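Local structure of HNH endonuclease (Geobacillus virus E2, 5H0M) at residues His78-Glu82 / Lys83-Arg87. The protein probably nicks DNA as a zinc-containing HNH endonuclease of a thermophilic bacteriophage. Sequence-based numbering, arbitrary orientation.
With ZN (zinc ion), chain B.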
loop_
_atom_site.group_PDB
_atom_site.type_symbol
_atom_site.label_atom_id
_atom_site.label_comp_id
_atom_site.label_asym_id
_atom_site.label_seq_id
_atom_site.Cartn_x
_atom_site.Cartn_y
_atom_site.Cartn_z
ATOM N N HIS A 78 7.604 9.827 1.499
ATOM C CA HIS A 78 8.973 9.494 1.884
ATOM C C HIS A 78 9.931 10.559 1.403
ATOM O O HIS A 78 10.778 11.003 2.166
ATOM C CB HIS A 78 9.353 8.126 1.356
ATOM C CG HIS A 78 8.646 7.020 2.057
ATOM N ND1 HIS A 78 9.060 5.717 1.980
ATOM C CD2 HIS A 78 7.575 7.027 2.886
ATOM C CE1 HIS A 78 8.259 4.960 2.706
ATOM N NE2 HIS A 78 7.345 5.734 3.261
ATOM N N CYS A 79 9.772 11.000 0.164
ATOM C CA CYS A 79 10.566 12.115 -0.338
ATOM C C CYS A 79 10.356 13.355 0.521
ATOM O O CYS A 79 11.320 14.037 0.868
ATOM C CB CYS A 79 10.196 12.424 -1.790
ATOM S SG CYS A 79 10.941 11.361 -3.048
ATOM N N LEU A 80 9.115 13.629 0.905
ATOM C CA LEU A 80 8.844 14.823 1.709
ATOM C C LEU A 80 9.602 14.778 3.041
ATOM O O LEU A 80 10.174 15.786 3.485
ATOM C CB LEU A 80 7.332 14.976 1.951
ATOM C CG LEU A 80 6.854 16.316 2.508
ATOM C CD1 LEU A 80 7.155 17.453 1.550
ATOM C CD2 LEU A 80 5.360 16.238 2.794
ATOM N N LYS A 81 9.626 13.618 3.675
ATOM C CA LYS A 81 10.365 13.455 4.926
ATOM C C LYS A 81 11.854 13.613 4.762
ATOM O O LYS A 81 12.529 14.047 5.698
ATOM C CB LYS A 81 10.004 12.142 5.579
ATOM C CG LYS A 81 8.575 12.234 6.095
ATOM C CD LYS A 81 8.038 10.981 6.759
ATOM C CE LYS A 81 6.512 10.979 6.711
ATOM N NZ LYS A 81 5.860 10.085 7.705
ATOM N N GLU A 82 12.344 13.315 3.566
ATOM C CA GLU A 82 13.740 13.530 3.179
ATOM C C GLU A 82 13.971 14.904 2.557
ATOM O O GLU A 82 14.993 15.133 1.916
ATOM C CB GLU A 82 14.172 12.433 2.206
ATOM C CG GLU A 82 14.151 11.066 2.852
ATOM C CD GLU A 82 14.551 9.962 1.893
ATOM O OE1 GLU A 82 14.025 9.930 0.767
ATOM O OE2 GLU A 82 15.379 9.119 2.281
ATOM N N LYS A 83 13.018 15.818 2.732
ATOM C CA LYS A 83 13.135 17.192 2.237
ATOM C C LYS A 83 13.255 17.303 0.714
ATOM O O LYS A 83 14.040 18.084 0.176
ATOM C CB LYS A 83 14.275 17.934 2.968
ATOM C CG LYS A 83 14.102 17.939 4.476
ATOM C CD LYS A 83 15.170 18.763 5.167
ATOM C CE LYS A 83 14.892 18.913 6.654
ATOM N NZ LYS A 83 15.910 19.775 7.334
ATOM N N LYS A 84 12.426 16.528 0.019
ATOM C CA LYS A 84 12.376 16.497 -1.426
ATOM C C LYS A 84 10.929 16.543 -1.881
ATOM O O LYS A 84 10.032 16.049 -1.181
ATOM C CB LYS A 84 13.041 15.211 -1.945
ATOM C CG LYS A 84 14.535 15.148 -1.684
ATOM C CD LYS A 84 15.088 13.742 -1.766
ATOM C CE LYS A 84 14.943 13.186 -3.164
ATOM N NZ LYS A 84 15.663 11.886 -3.259
ATOM N N ILE A 85 10.718 17.122 -3.051
ATOM C CA ILE A 85 9.402 17.257 -3.662
ATOM C C ILE A 85 9.310 16.378 -4.899
ATOM O O ILE A 85 9.979 16.625 -5.905
ATOM C CB ILE A 85 9.094 18.718 -4.039
ATOM C CG1 ILE A 85 9.109 19.611 -2.799
ATOM C CG2 ILE A 85 7.768 18.812 -4.765
ATOM C CD1 ILE A 85 8.118 19.253 -1.710
ATOM N N THR A 86 8.461 15.348 -4.818
ATOM C CA THR A 86 8.278 14.396 -5.901
ATOM C C THR A 86 6.816 14.022 -6.008
ATOM O O THR A 86 6.180 13.705 -4.998
ATOM C CB THR A 86 9.083 13.107 -5.665
ATOM O OG1 THR A 86 10.438 13.440 -5.327
ATOM C CG2 THR A 86 9.069 12.251 -6.922
ATOM N N ARG A 87 6.285 14.045 -7.218
ATOM C CA ARG A 87 4.912 13.621 -7.454
ATOM C C ARG A 87 4.736 12.140 -7.096
ATOM O O ARG A 87 5.524 11.300 -7.509
ATOM C CB ARG A 87 4.563 13.811 -8.920
ATOM C CG ARG A 87 3.157 13.387 -9.284
ATOM C CD ARG A 87 2.239 14.575 -9.309
ATOM N NE ARG A 87 0.880 14.209 -9.691
ATOM C CZ ARG A 87 -0.154 15.038 -9.611
ATOM N NH1 ARG A 87 0.019 16.275 -9.159
ATOM N NH2 ARG A 87 -1.365 14.630 -9.973
HETATM ZN ZN ZN B . 9.724 9.424 -3.165
HETATM O O HOH W 1 13.734 10.294 -1.953
#
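A Schellman motif ends the short helix 77-81, where C79 and L80 meet K83 and K84 beside the zinc site. K84 N donates to C79 O at 2.9 Å, and K83 N donates to L80 O, also at 2.9 Å. K83 is the C-prime residue, and its positive phi (62°) turns the chain back over the helix end. The returning loop runs past C79. K84 O then lies 3.4 Å from L80 CA, as a CA-H...O contact.

The side chain of C79 faces the metal. Its SG binds the zinc ion at 2.3 Å; C76, C114 and C117 supply the other three sulfurs. With SG anti to the carbonyl carbon (chi1 -80°), the sulfur reaches both the zinc and the T86 hydroxyl. T86 OG1 approaches the same sulfur, with OG1 to SG 3.1 Å. T86 is also hydrogen-bonded through its backbone to C76, the other cysteine of the first CxxC pair.

On the outer side, L80 and I85 lie side by side and point the same way, their CD1 methyls 3.8 Å apart. E82 and K84 are joined through a water. It donates to E82 OE1 and accepts from K84 NZ. A bend at chi3 (64°) in K84 turns its amine toward that water. The other carboxylate oxygen of E82, OE2, forms a salt bridge with R120 of helix 115-129. This links the turn to the helix that carries C117.

The whole is a helix C-cap following a CxxC pair, part of the four-cysteine zinc site of this HNH endonuclease.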